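Local coordinates for protein cytochrome P450 (Novosphingobium aromaticivorans, PDB 3OFT) that carries iron protoporphyrin IX in the largely helical fold of the cytochrome P450 family, with a water on the iron in this model, at residues Y26-L34 against Y305-P315; D237-L248 against M379-L390. One frame throughout, in Å; residues are numbered along the deposited sequence.

Overall arrangement
Interaction 1 sets the short helix 26-31 on the end of strand 303-307 of the mixed sheet and on the helix 309-312 that follows it. Interaction 2 lays a hairpin, strands 378-380 and 386-394, along the long helix 221-252 beside the haem. Along the chain the segments alternate, 26-34, 237-248, 305-315, 379-390, so the two closures interlock. Their centres are about 15 Å apart, and they meet directly: Tyr-305 OH and Asn-383 OD1 are 2.7 Å apart, a probable hydrogen bond, and Phe-27 CE2 packs on Met-245 CE at 3.4 Å. Helix 26-31, strand 303-307, the hairpin and helix 221-252 are thus packed in series, the last two giving Asn-383 and Thr-238 to the (2R,5R)-hexane-2,5-diol pocket.

Interaction 1. Residues Y26-L34 against Y305-P315; sequences YFAAWKTLL and YLPSVLHNLDP
Trp-30 and Leu-310 meet in a buried, mostly apolar contact of the P450 fold, between a helix and a strand end with the short helix after it: helix 26-31 and the 3-10 turn that follows lie over the end of strand 303-307 and helix 309-312. The Trp-30 indole is fitted on several sides. Pro-307 CB sits over one face of its six-membered ring, 3.9 Å from the centroid and 19° off the normal, a CH-pi contact. At the indole edge Leu-310 CD2 approaches CE3, while Val-309 CG1 presses on Trp-30 CB at 3.5 Å. Trp-30 CH2 lies at the edge of the Tyr-305 ring, the two side chains crossing at about a right angle. With CG2 of Val-309 opposite its backbone N, that methyl reaches the edge of the Phe-27 ring at CD1 (3.7 Å). Water 1 lies 2.8 Å from Tyr-26 OH and accepts from Val-309 N at 3.0 Å, linking the side chain of one segment to the backbone of the other. Farther along, Leu-34 CD1 rests on Leu-310 CG, and Leu-34 CD2 lies against Asp-314 CA and Pro-315 CD. Lys-31 closes this end. Its chain bends at chi3 (73°), and its ammonium also forms a salt bridge with Glu-322; Lys-31 NZ donates to Leu-313 O at 2.7 Å, in the carbonyl plane, just where the chain leaves helix 309-312.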
loop_
_atom_site.group_PDB
_atom_site.type_symbol
_atom_site.label_atom_id
_atom_site.label_comp_id
_atom_site.label_asym_id
_atom_site.label_seq_id
_atom_site.Cartn_x
_atom_site.Cartn_y
_atom_site.Cartn_z
ATOM N N TYR A 26 14.764 -0.305 4.867
ATOM C CA TYR A 26 13.514 -0.870 5.442
ATOM C C TYR A 26 13.535 -2.383 5.393
ATOM O O TYR A 26 13.184 -3.025 6.378
ATOM C CB TYR A 26 12.246 -0.289 4.747
ATOM C CG TYR A 26 10.961 -1.065 5.019
ATOM C CD1 TYR A 26 10.071 -0.660 6.029
ATOM C CD2 TYR A 26 10.650 -2.218 4.271
ATOM C CE1 TYR A 26 8.925 -1.405 6.317
ATOM C CE2 TYR A 26 9.493 -2.960 4.540
ATOM C CZ TYR A 26 8.628 -2.539 5.543
ATOM O OH TYR A 26 7.509 -3.307 5.804
ATOM N N PHE A 27 13.972 -2.940 4.261
ATOM C CA PHE A 27 14.015 -4.370 3.986
ATOM C C PHE A 27 15.002 -5.098 4.909
ATOM O O PHE A 27 14.648 -6.078 5.563
ATOM C CB PHE A 27 14.320 -4.571 2.487
ATOM C CG PHE A 27 13.376 -3.792 1.604
ATOM C CD1 PHE A 27 12.060 -4.217 1.477
ATOM C CD2 PHE A 27 13.758 -2.559 1.030
ATOM C CE1 PHE A 27 11.142 -3.480 0.697
ATOM C CE2 PHE A 27 12.835 -1.798 0.279
ATOM C CZ PHE A 27 11.531 -2.273 0.119
ATOM N N ALA A 28 16.225 -4.588 4.994
ATOM C CA ALA A 28 17.194 -5.202 5.890
ATOM C C ALA A 28 16.678 -5.137 7.362
ATOM O O ALA A 28 16.852 -6.095 8.127
ATOM C CB ALA A 28 18.541 -4.491 5.759
ATOM N N ALA A 29 16.078 -4.013 7.755
ATOM C CA ALA A 29 15.573 -3.850 9.151
ATOM C C ALA A 29 14.565 -4.939 9.569
ATOM O O ALA A 29 14.644 -5.477 10.674
ATOM C CB ALA A 29 14.996 -2.449 9.376
ATOM N N TRP A 30 13.613 -5.244 8.691
ATOM C CA TRP A 30 12.639 -6.307 8.908
ATOM C C TRP A 30 13.242 -7.695 8.811
ATOM O O TRP A 30 12.917 -8.585 9.607
ATOM C CB TRP A 30 11.509 -6.148 7.888
ATOM C CG TRP A 30 10.476 -5.229 8.421
ATOM C CD1 TRP A 30 10.299 -3.883 8.134
ATOM C CD2 TRP A 30 9.507 -5.568 9.404
ATOM N NE1 TRP A 30 9.242 -3.388 8.889
ATOM C CE2 TRP A 30 8.738 -4.402 9.667
ATOM C CE3 TRP A 30 9.204 -6.759 10.091
ATOM C CZ2 TRP A 30 7.650 -4.405 10.576
ATOM C CZ3 TRP A 30 8.146 -6.749 11.009
ATOM C CH2 TRP A 30 7.382 -5.588 11.233
ATOM N N LYS A 31 14.140 -7.877 7.849
ATOM C CA LYS A 31 14.766 -9.184 7.658
ATOM C C LYS A 31 15.637 -9.678 8.821
ATOM O O LYS A 31 15.921 -10.876 8.891
ATOM C CB LYS A 31 15.555 -9.244 6.331
ATOM C CG LYS A 31 14.609 -9.431 5.131
ATOM C CD LYS A 31 15.352 -9.536 3.799
ATOM C CE LYS A 31 16.065 -10.882 3.660
ATOM N NZ LYS A 31 16.103 -11.364 2.221
ATOM N N THR A 32 16.026 -8.785 9.728
ATOM C CA THR A 32 16.710 -9.203 10.963
ATOM C C THR A 32 15.888 -10.266 11.703
ATOM O O THR A 32 16.463 -11.153 12.371
ATOM C CB THR A 32 16.952 -8.053 11.933
ATOM O OG1 THR A 32 15.687 -7.479 12.321
ATOM C CG2 THR A 32 17.809 -6.992 11.291
ATOM N N LEU A 33 14.560 -10.206 11.560
ATOM C CA LEU A 33 13.688 -11.151 12.252
ATOM C C LEU A 33 13.754 -12.579 11.710
ATOM O O LEU A 33 13.327 -13.504 12.379
ATOM C CB LEU A 33 12.213 -10.673 12.264
ATOM C CG LEU A 33 11.852 -9.454 13.121
ATOM C CD1 LEU A 33 10.336 -9.181 12.984
ATOM C CD2 LEU A 33 12.211 -9.707 14.589
ATOM N N LEU A 34 14.229 -12.757 10.479
ATOM C CA LEU A 34 14.381 -14.098 9.929
ATOM C C LEU A 34 15.433 -14.943 10.684
ATOM O O LEU A 34 15.454 -16.206 10.562
ATOM C CB LEU A 34 14.787 -13.989 8.464
ATOM C CG LEU A 34 13.698 -14.007 7.380
ATOM C CD1 LEU A 34 12.268 -13.950 7.786
ATOM C CD2 LEU A 34 14.045 -13.189 6.068
ATOM N N TYR A 305 0.723 -8.997 14.116
ATOM C CA TYR A 305 1.194 -8.070 13.070
ATOM C C TYR A 305 1.863 -8.897 11.973
ATOM O O TYR A 305 2.691 -9.786 12.270
ATOM C CB TYR A 305 2.200 -7.089 13.664
ATOM C CG TYR A 305 2.440 -5.841 12.843
ATOM C CD1 TYR A 305 3.647 -5.656 12.181
ATOM C CD2 TYR A 305 1.440 -4.868 12.710
ATOM C CE1 TYR A 305 3.881 -4.494 11.443
ATOM C CE2 TYR A 305 1.660 -3.714 11.959
ATOM C CZ TYR A 305 2.882 -3.548 11.335
ATOM O OH TYR A 305 3.127 -2.405 10.610
ATOM N N LEU A 306 1.510 -8.602 10.723
ATOM C CA LEU A 306 1.902 -9.408 9.570
ATOM C C LEU A 306 2.616 -8.551 8.527
ATOM O O LEU A 306 1.960 -7.814 7.800
ATOM C CB LEU A 306 0.655 -10.028 8.922
ATOM C CG LEU A 306 -0.277 -10.814 9.825
ATOM C CD1 LEU A 306 -1.463 -11.304 9.020
ATOM C CD2 LEU A 306 0.455 -12.016 10.478
ATOM N N PRO A 307 3.951 -8.682 8.421
ATOM C CA PRO A 307 4.701 -7.935 7.444
ATOM C C PRO A 307 4.844 -8.691 6.135
ATOM O O PRO A 307 5.451 -9.746 6.095
ATOM C CB PRO A 307 6.051 -7.739 8.113
ATOM C CG PRO A 307 6.217 -8.961 8.975
ATOM C CD PRO A 307 4.828 -9.372 9.390
ATOM N N SER A 308 4.326 -8.127 5.053
ATOM C CA SER A 308 4.444 -8.804 3.747
ATOM C C SER A 308 5.899 -9.049 3.314
ATOM O O SER A 308 6.159 -10.063 2.665
ATOM C CB SER A 308 3.681 -8.061 2.645
ATOM O OG SER A 308 4.225 -6.759 2.479
ATOM N N VAL A 309 6.825 -8.171 3.708
ATOM C CA VAL A 309 8.247 -8.308 3.349
ATOM C C VAL A 309 8.814 -9.664 3.825
ATOM O O VAL A 309 9.641 -10.242 3.141
ATOM C CB VAL A 309 9.120 -7.110 3.865
ATOM C CG1 VAL A 309 9.163 -7.097 5.400
ATOM C CG2 VAL A 309 10.576 -7.140 3.255
ATOM N N LEU A 310 8.319 -10.204 4.946
ATOM C CA LEU A 310 8.871 -11.429 5.495
ATOM C C LEU A 310 8.258 -12.685 4.858
ATOM O O LEU A 310 8.668 -13.798 5.144
ATOM C CB LEU A 310 8.684 -11.396 7.026
ATOM C CG LEU A 310 9.887 -10.951 7.854
ATOM C CD1 LEU A 310 11.137 -10.292 7.119
ATOM C CD2 LEU A 310 9.635 -10.478 9.260
ATOM N N HIS A 311 7.264 -12.524 3.989
ATOM C CA HIS A 311 6.961 -13.613 3.021
ATOM C C HIS A 311 7.781 -13.446 1.745
ATOM O O HIS A 311 8.597 -14.344 1.400
ATOM C CB HIS A 311 5.457 -13.672 2.687
ATOM C CG HIS A 311 5.083 -14.759 1.724
ATOM N ND1 HIS A 311 5.466 -16.074 1.883
ATOM C CD2 HIS A 311 4.339 -14.721 0.601
ATOM C CE1 HIS A 311 4.992 -16.795 0.881
ATOM N NE2 HIS A 311 4.290 -16.001 0.102
ATOM N N ASN A 312 7.573 -12.333 1.032
ATOM C CA ASN A 312 8.256 -12.120 -0.260
ATOM C C ASN A 312 9.761 -12.268 -0.238
ATOM O O ASN A 312 10.327 -12.823 -1.177
ATOM C CB ASN A 312 7.960 -10.767 -0.851
ATOM C CG ASN A 312 6.510 -10.613 -1.251
ATOM O OD1 ASN A 312 5.612 -11.257 -0.684
ATOM N ND2 ASN A 312 6.271 -9.757 -2.236
ATOM N N LEU A 313 10.409 -11.758 0.796
ATOM C CA LEU A 313 11.862 -11.743 0.791
ATOM C C LEU A 313 12.517 -12.805 1.688
ATOM O O LEU A 313 13.715 -12.690 2.001
ATOM C CB LEU A 313 12.378 -10.332 1.137
ATOM C CG LEU A 313 11.915 -9.212 0.176
ATOM C CD1 LEU A 313 12.656 -7.944 0.531
ATOM C CD2 LEU A 313 12.160 -9.564 -1.344
ATOM N N ASP A 314 11.741 -13.793 2.129
ATOM C CA ASP A 314 12.238 -14.850 3.020
ATOM C C ASP A 314 12.780 -15.913 2.045
ATOM O O ASP A 314 11.988 -16.481 1.268
ATOM C CB ASP A 314 11.088 -15.457 3.841
ATOM C CG ASP A 314 11.540 -16.635 4.756
ATOM O OD1 ASP A 314 12.695 -17.106 4.608
ATOM O OD2 ASP A 314 10.745 -17.052 5.654
ATOM N N PRO A 315 14.110 -16.131 2.054
ATOM C CA PRO A 315 14.730 -17.145 1.168
ATOM C C PRO A 315 14.171 -18.557 1.381
ATOM O O PRO A 315 14.268 -19.404 0.489
ATOM C CB PRO A 315 16.226 -17.074 1.490
ATOM C CG PRO A 315 16.398 -16.211 2.670
ATOM C CD PRO A 315 15.075 -15.536 3.013
HETATM O O HOH W 1 6.094 -5.568 5.113
#

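Interaction 2. Residues D237-L248 against M379-L390. With HEM (protoporphyrin IX containing Fe), chain D; HX2 ((2R,5R)-hexane-2,5-diol), chain E.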
loop_
_atom_site.group_PDB
_atom_site.type_symbol
_atom_site.label_atom_id
_atom_site.label_comp_id
_atom_site.label_asym_id
_atom_site.label_seq_id
_atom_site.Cartn_x
_atom_site.Cartn_y
_atom_site.Cartn_z
ATOM N N ASP A 237 -0.842 6.340 0.294
ATOM C CA ASP A 237 0.520 6.055 0.793
ATOM C C ASP A 237 1.109 4.806 0.156
ATOM O O ASP A 237 2.316 4.733 -0.032
ATOM C CB ASP A 237 0.580 5.936 2.323
ATOM C CG ASP A 237 -0.389 4.901 2.901
ATOM O OD1 ASP A 237 -1.086 4.198 2.137
ATOM O OD2 ASP A 237 -0.492 4.805 4.164
ATOM N N THR A 238 0.272 3.808 -0.151
ATOM C CA THR A 238 0.792 2.540 -0.736
ATOM C C THR A 238 1.402 2.791 -2.124
ATOM O O THR A 238 2.503 2.303 -2.430
ATOM C CB THR A 238 -0.340 1.520 -0.921
ATOM O OG1 THR A 238 -1.433 2.186 -1.574
ATOM C CG2 THR A 238 -0.800 0.943 0.440
ATOM N N VAL A 239 0.692 3.568 -2.948
ATOM C CA VAL A 239 1.148 3.858 -4.307
ATOM C C VAL A 239 2.365 4.792 -4.253
ATOM O O VAL A 239 3.345 4.555 -4.945
ATOM C CB VAL A 239 0.034 4.394 -5.213
ATOM C CG1 VAL A 239 0.586 4.836 -6.598
ATOM C CG2 VAL A 239 -1.022 3.263 -5.440
ATOM N N ALA A 240 2.335 5.781 -3.363
ATOM C CA ALA A 240 3.485 6.622 -3.199
ATOM C C ALA A 240 4.732 5.784 -2.837
ATOM O O ALA A 240 5.833 6.023 -3.372
ATOM C CB ALA A 240 3.196 7.708 -2.134
ATOM N N ALA A 241 4.565 4.827 -1.931
ATOM C CA ALA A 241 5.692 4.028 -1.446
ATOM C C ALA A 241 6.250 3.162 -2.567
ATOM O O ALA A 241 7.460 3.111 -2.771
ATOM C CB ALA A 241 5.284 3.144 -0.273
ATOM N N MET A 242 5.360 2.521 -3.307
ATOM C CA MET A 242 5.778 1.608 -4.370
ATOM C C MET A 242 6.484 2.378 -5.503
ATOM O O MET A 242 7.520 1.918 -6.008
ATOM C CB MET A 242 4.585 0.808 -4.914
ATOM C CG MET A 242 5.004 -0.302 -5.971
ATOM S SD MET A 242 6.271 -1.479 -5.429
ATOM C CE MET A 242 5.274 -2.477 -4.276
ATOM N N ILE A 243 5.917 3.522 -5.890
ATOM C CA ILE A 243 6.502 4.328 -6.971
ATOM C C ILE A 243 7.888 4.791 -6.550
ATOM O O ILE A 243 8.825 4.756 -7.358
ATOM C CB ILE A 243 5.591 5.537 -7.413
ATOM C CG1 ILE A 243 4.308 5.062 -8.127
ATOM C CG2 ILE A 243 6.329 6.585 -8.296
ATOM C CD1 ILE A 243 4.500 4.123 -9.269
ATOM N N GLY A 244 8.011 5.228 -5.291
ATOM C CA GLY A 244 9.348 5.609 -4.759
ATOM C C GLY A 244 10.360 4.461 -4.811
ATOM O O GLY A 244 11.525 4.674 -5.201
ATOM N N MET A 245 9.922 3.244 -4.454
ATOM C CA MET A 245 10.823 2.096 -4.432
ATOM C C MET A 245 11.251 1.727 -5.866
ATOM O O MET A 245 12.409 1.342 -6.116
ATOM C CB MET A 245 10.120 0.890 -3.811
ATOM C CG MET A 245 10.005 0.926 -2.287
ATOM S SD MET A 245 11.541 1.316 -1.424
ATOM C CE MET A 245 12.805 0.434 -2.289
ATOM N N VAL A 246 10.288 1.820 -6.785
ATOM C CA VAL A 246 10.568 1.581 -8.220
ATOM C C VAL A 246 11.586 2.590 -8.766
ATOM O O VAL A 246 12.550 2.217 -9.484
ATOM C CB VAL A 246 9.280 1.578 -9.036
ATOM C CG1 VAL A 246 9.655 1.601 -10.547
ATOM C CG2 VAL A 246 8.461 0.278 -8.683
ATOM N N ALA A 247 11.394 3.856 -8.431
ATOM C CA ALA A 247 12.370 4.886 -8.866
ATOM C C ALA A 247 13.747 4.685 -8.233
ATOM O O ALA A 247 14.762 4.899 -8.907
ATOM C CB ALA A 247 11.864 6.322 -8.571
ATOM N N LEU A 248 13.762 4.334 -6.950
ATOM C CA LEU A 248 15.013 4.073 -6.208
ATOM C C LEU A 248 15.762 2.909 -6.895
ATOM O O LEU A 248 16.961 3.027 -7.193
ATOM C CB LEU A 248 14.726 3.727 -4.751
ATOM C CG LEU A 248 15.942 3.249 -3.934
ATOM C CD1 LEU A 248 17.108 4.300 -4.004
ATOM C CD2 LEU A 248 15.498 3.019 -2.488
ATOM N N MET A 379 14.638 6.177 4.640
ATOM C CA MET A 379 13.382 5.442 4.600
ATOM C C MET A 379 12.719 5.550 5.966
ATOM O O MET A 379 13.376 5.950 6.923
ATOM C CB MET A 379 13.657 3.963 4.285
ATOM C CG MET A 379 14.317 3.744 2.938
ATOM S SD MET A 379 14.210 2.038 2.406
ATOM C CE MET A 379 15.312 1.947 0.980
ATOM N N LYS A 380 11.446 5.164 6.064
ATOM C CA LYS A 380 10.761 5.019 7.341
ATOM C C LYS A 380 10.002 3.690 7.409
ATOM O O LYS A 380 9.801 2.999 6.377
ATOM C CB LYS A 380 9.796 6.191 7.576
ATOM C CG LYS A 380 8.645 6.239 6.554
ATOM C CD LYS A 380 7.599 7.233 6.987
ATOM C CE LYS A 380 6.822 7.760 5.806
ATOM N NZ LYS A 380 5.598 6.987 5.608
ATOM N N GLY A 381 9.581 3.325 8.626
ATOM C CA GLY A 381 8.863 2.066 8.850
ATOM C C GLY A 381 7.392 2.359 9.054
ATOM O O GLY A 381 6.826 3.142 8.315
ATOM N N GLY A 382 6.755 1.765 10.056
ATOM C CA GLY A 382 5.265 1.885 10.178
ATOM C C GLY A 382 4.534 0.865 9.307
ATOM O O GLY A 382 5.165 -0.026 8.727
ATOM N N ASN A 383 3.208 1.017 9.166
ATOM C CA ASN A 383 2.416 0.040 8.443
ATOM C C ASN A 383 2.669 0.078 6.947
ATOM O O ASN A 383 2.516 -0.933 6.305
ATOM C CB ASN A 383 0.924 0.245 8.710
ATOM C CG ASN A 383 0.610 0.239 10.212
ATOM O OD1 ASN A 383 1.211 -0.522 10.989
ATOM N ND2 ASN A 383 -0.278 1.155 10.634
ATOM N N VAL A 384 3.060 1.231 6.400
ATOM C CA VAL A 384 3.424 1.303 4.969
ATOM C C VAL A 384 4.806 1.954 4.905
ATOM O O VAL A 384 4.922 3.182 4.963
ATOM C CB VAL A 384 2.415 2.154 4.152
ATOM C CG1 VAL A 384 2.848 2.228 2.665
ATOM C CG2 VAL A 384 0.989 1.594 4.264
ATOM N N GLY A 385 5.844 1.128 4.841
ATOM C CA GLY A 385 7.228 1.589 4.764
ATOM C C GLY A 385 7.491 2.300 3.454
ATOM O O GLY A 385 6.846 2.019 2.437
ATOM N N ALA A 386 8.402 3.267 3.479
ATOM C CA ALA A 386 8.607 4.120 2.316
ATOM C C ALA A 386 9.933 4.870 2.380
ATOM O O ALA A 386 10.490 5.076 3.477
ATOM C CB ALA A 386 7.406 5.125 2.135
ATOM N N CYS A 387 10.448 5.240 1.204
ATOM C CA CYS A 387 11.458 6.293 1.129
ATOM C C CYS A 387 10.918 7.603 1.705
ATOM O O CYS A 387 9.797 7.983 1.402
ATOM C CB CYS A 387 11.872 6.507 -0.334
ATOM S SG CYS A 387 12.793 5.177 -0.939
ATOM N N THR A 388 11.712 8.295 2.522
ATOM C CA THR A 388 11.364 9.655 2.950
ATOM C C THR A 388 12.186 10.691 2.183
ATOM O O THR A 388 11.781 11.853 2.103
ATOM C CB THR A 388 11.576 9.823 4.462
ATOM O OG1 THR A 388 12.901 9.394 4.809
ATOM C CG2 THR A 388 10.564 8.961 5.220
ATOM N N ALA A 389 13.353 10.306 1.668
ATOM C CA ALA A 389 14.038 11.169 0.677
ATOM C C ALA A 389 14.712 10.330 -0.392
ATOM O O ALA A 389 15.334 9.275 -0.118
ATOM C CB ALA A 389 15.050 12.157 1.319
ATOM N N LEU A 390 14.548 10.801 -1.614
ATOM C CA LEU A 390 15.138 10.183 -2.765
ATOM C C LEU A 390 15.639 11.236 -3.749
ATOM O O LEU A 390 14.939 11.617 -4.665
ATOM C CB LEU A 390 14.105 9.226 -3.413
ATOM C CG LEU A 390 14.495 8.449 -4.658
ATOM C CD1 LEU A 390 15.836 7.697 -4.453
ATOM C CD2 LEU A 390 13.343 7.489 -5.033
HETATM C CHA HEM D . -6.319 -4.010 0.632
HETATM C CHB HEM D . -1.666 -3.236 -0.573
HETATM C CHC HEM D . -3.086 -0.023 -3.883
HETATM C CHD HEM D . -7.500 -0.030 -1.980
HETATM C C1A HEM D . -4.944 -4.115 0.527
HETATM C C2A HEM D . -4.142 -5.083 1.236
HETATM C C3A HEM D . -2.864 -4.898 0.925
HETATM C C4A HEM D . -2.794 -3.755 0.012
HETATM C CMA HEM D . -1.687 -5.713 1.518
HETATM C CAA HEM D . -4.689 -6.201 2.170
HETATM C CBA HEM D . -4.929 -5.590 3.533
HETATM C CGA HEM D . -5.364 -6.624 4.560
HETATM O O1A HEM D . -5.724 -6.209 5.706
HETATM O O2A HEM D . -5.374 -7.869 4.304
HETATM C C1B HEM D . -1.627 -2.299 -1.597
HETATM C C2B HEM D . -0.453 -1.883 -2.321
HETATM C C3B HEM D . -0.871 -0.990 -3.240
HETATM C C4B HEM D . -2.306 -0.834 -3.104
HETATM C CMB HEM D . 0.967 -2.410 -2.044
HETATM C CAB HEM D . -0.106 -0.170 -4.283
HETATM C CBB HEM D . 1.234 -0.199 -4.408
HETATM C C1C HEM D . -4.400 0.294 -3.707
HETATM C C2C HEM D . -5.207 1.188 -4.528
HETATM C C3C HEM D . -6.441 1.194 -3.952
HETATM C C4C HEM D . -6.458 0.252 -2.856
HETATM C CMC HEM D . -4.681 1.988 -5.763
HETATM C CAC HEM D . -7.744 1.921 -4.365
HETATM C CBC HEM D . -7.743 3.102 -4.974
HETATM C C1D HEM D . -7.600 -1.097 -1.149
HETATM C C2D HEM D . -8.817 -1.465 -0.440
HETATM C C3D HEM D . -8.450 -2.721 0.328
HETATM C C4D HEM D . -7.062 -2.984 0.069
HETATM C CMD HEM D . -10.216 -0.756 -0.514
HETATM C CAD HEM D . -9.440 -3.510 1.233
HETATM C CBD HEM D . -9.857 -4.748 0.421
HETATM C CGD HEM D . -10.677 -5.618 1.380
HETATM O O1D HEM D . -10.628 -5.443 2.615
HETATM O O2D HEM D . -11.357 -6.547 0.932
HETATM N NA HEM D . -4.084 -3.324 -0.237
HETATM N NB HEM D . -2.726 -1.670 -2.144
HETATM N NC HEM D . -5.206 -0.285 -2.739
HETATM N ND HEM D . -6.592 -1.993 -0.808
HETATM FE FE HEM D . -4.667 -1.869 -1.535
HETATM C C1 HX2 E . -3.539 -0.073 8.159
HETATM O O1 HX2 E . -1.660 -1.621 8.412
HETATM C C2 HX2 E . -2.287 -0.681 7.511
HETATM O O2 HX2 E . -3.784 0.144 2.876
HETATM C C3 HX2 E . -2.539 -1.290 6.129
HETATM C C4 HX2 E . -3.191 -0.299 5.150
HETATM C C5 HX2 E . -3.030 -0.744 3.690
HETATM C C6 HX2 E . -3.574 -2.175 3.499
HETATM O O HOH W 2 9.163 4.843 -1.334
HETATM O O HOH W 3 -4.325 -0.226 0.167
#
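With CG1 of Val-384 trans to the backbone N (chi1 179°), its methyls divide the work: Val-384 CG1 packs on Ala-241 CB at 3.9 Å, and CG2 meets Asp-237 OD2. Leu-248 and Leu-390 are trans at chi1 as well, near 172° and 180°, which lets their CD1 methyls touch at 3.7 Å, while Leu-390 CD2 sits against Gly-244 O. Between these ends the hairpin comes down closely on the helix, Ala-241 CB lying 3.3 Å from Gly-385 O and near Ala-386 CB. Between Ala-241 and the leucine pair, Cys-387 SG lies 4.1 Å from Met-245 SD and is flanked by Leu-248 CD2, which also receives Met-379 CE. Helix 221-252, the long haem-side helix of P450s, is kinked at Thr-238 and Val-239; Thr-238 OG1 is hydrogen-bonded to Gly-234 O. Thr-238 faces the haem and, more loosely, (2R,5R)-hexane-2,5-diol, whose O2 lies 2.8 Å from the iron-bound water 3 and whose O1 is 3.2 Å from Asn-383 CB. No direct hydrogen bond joins the segments. Water 2 bridges them, donating to Ala-241 O (2.8 Å) and accepting from Cys-387 N (2.9 Å); the rest is van der Waals packing, mostly apolar, with some methyls against oxygens.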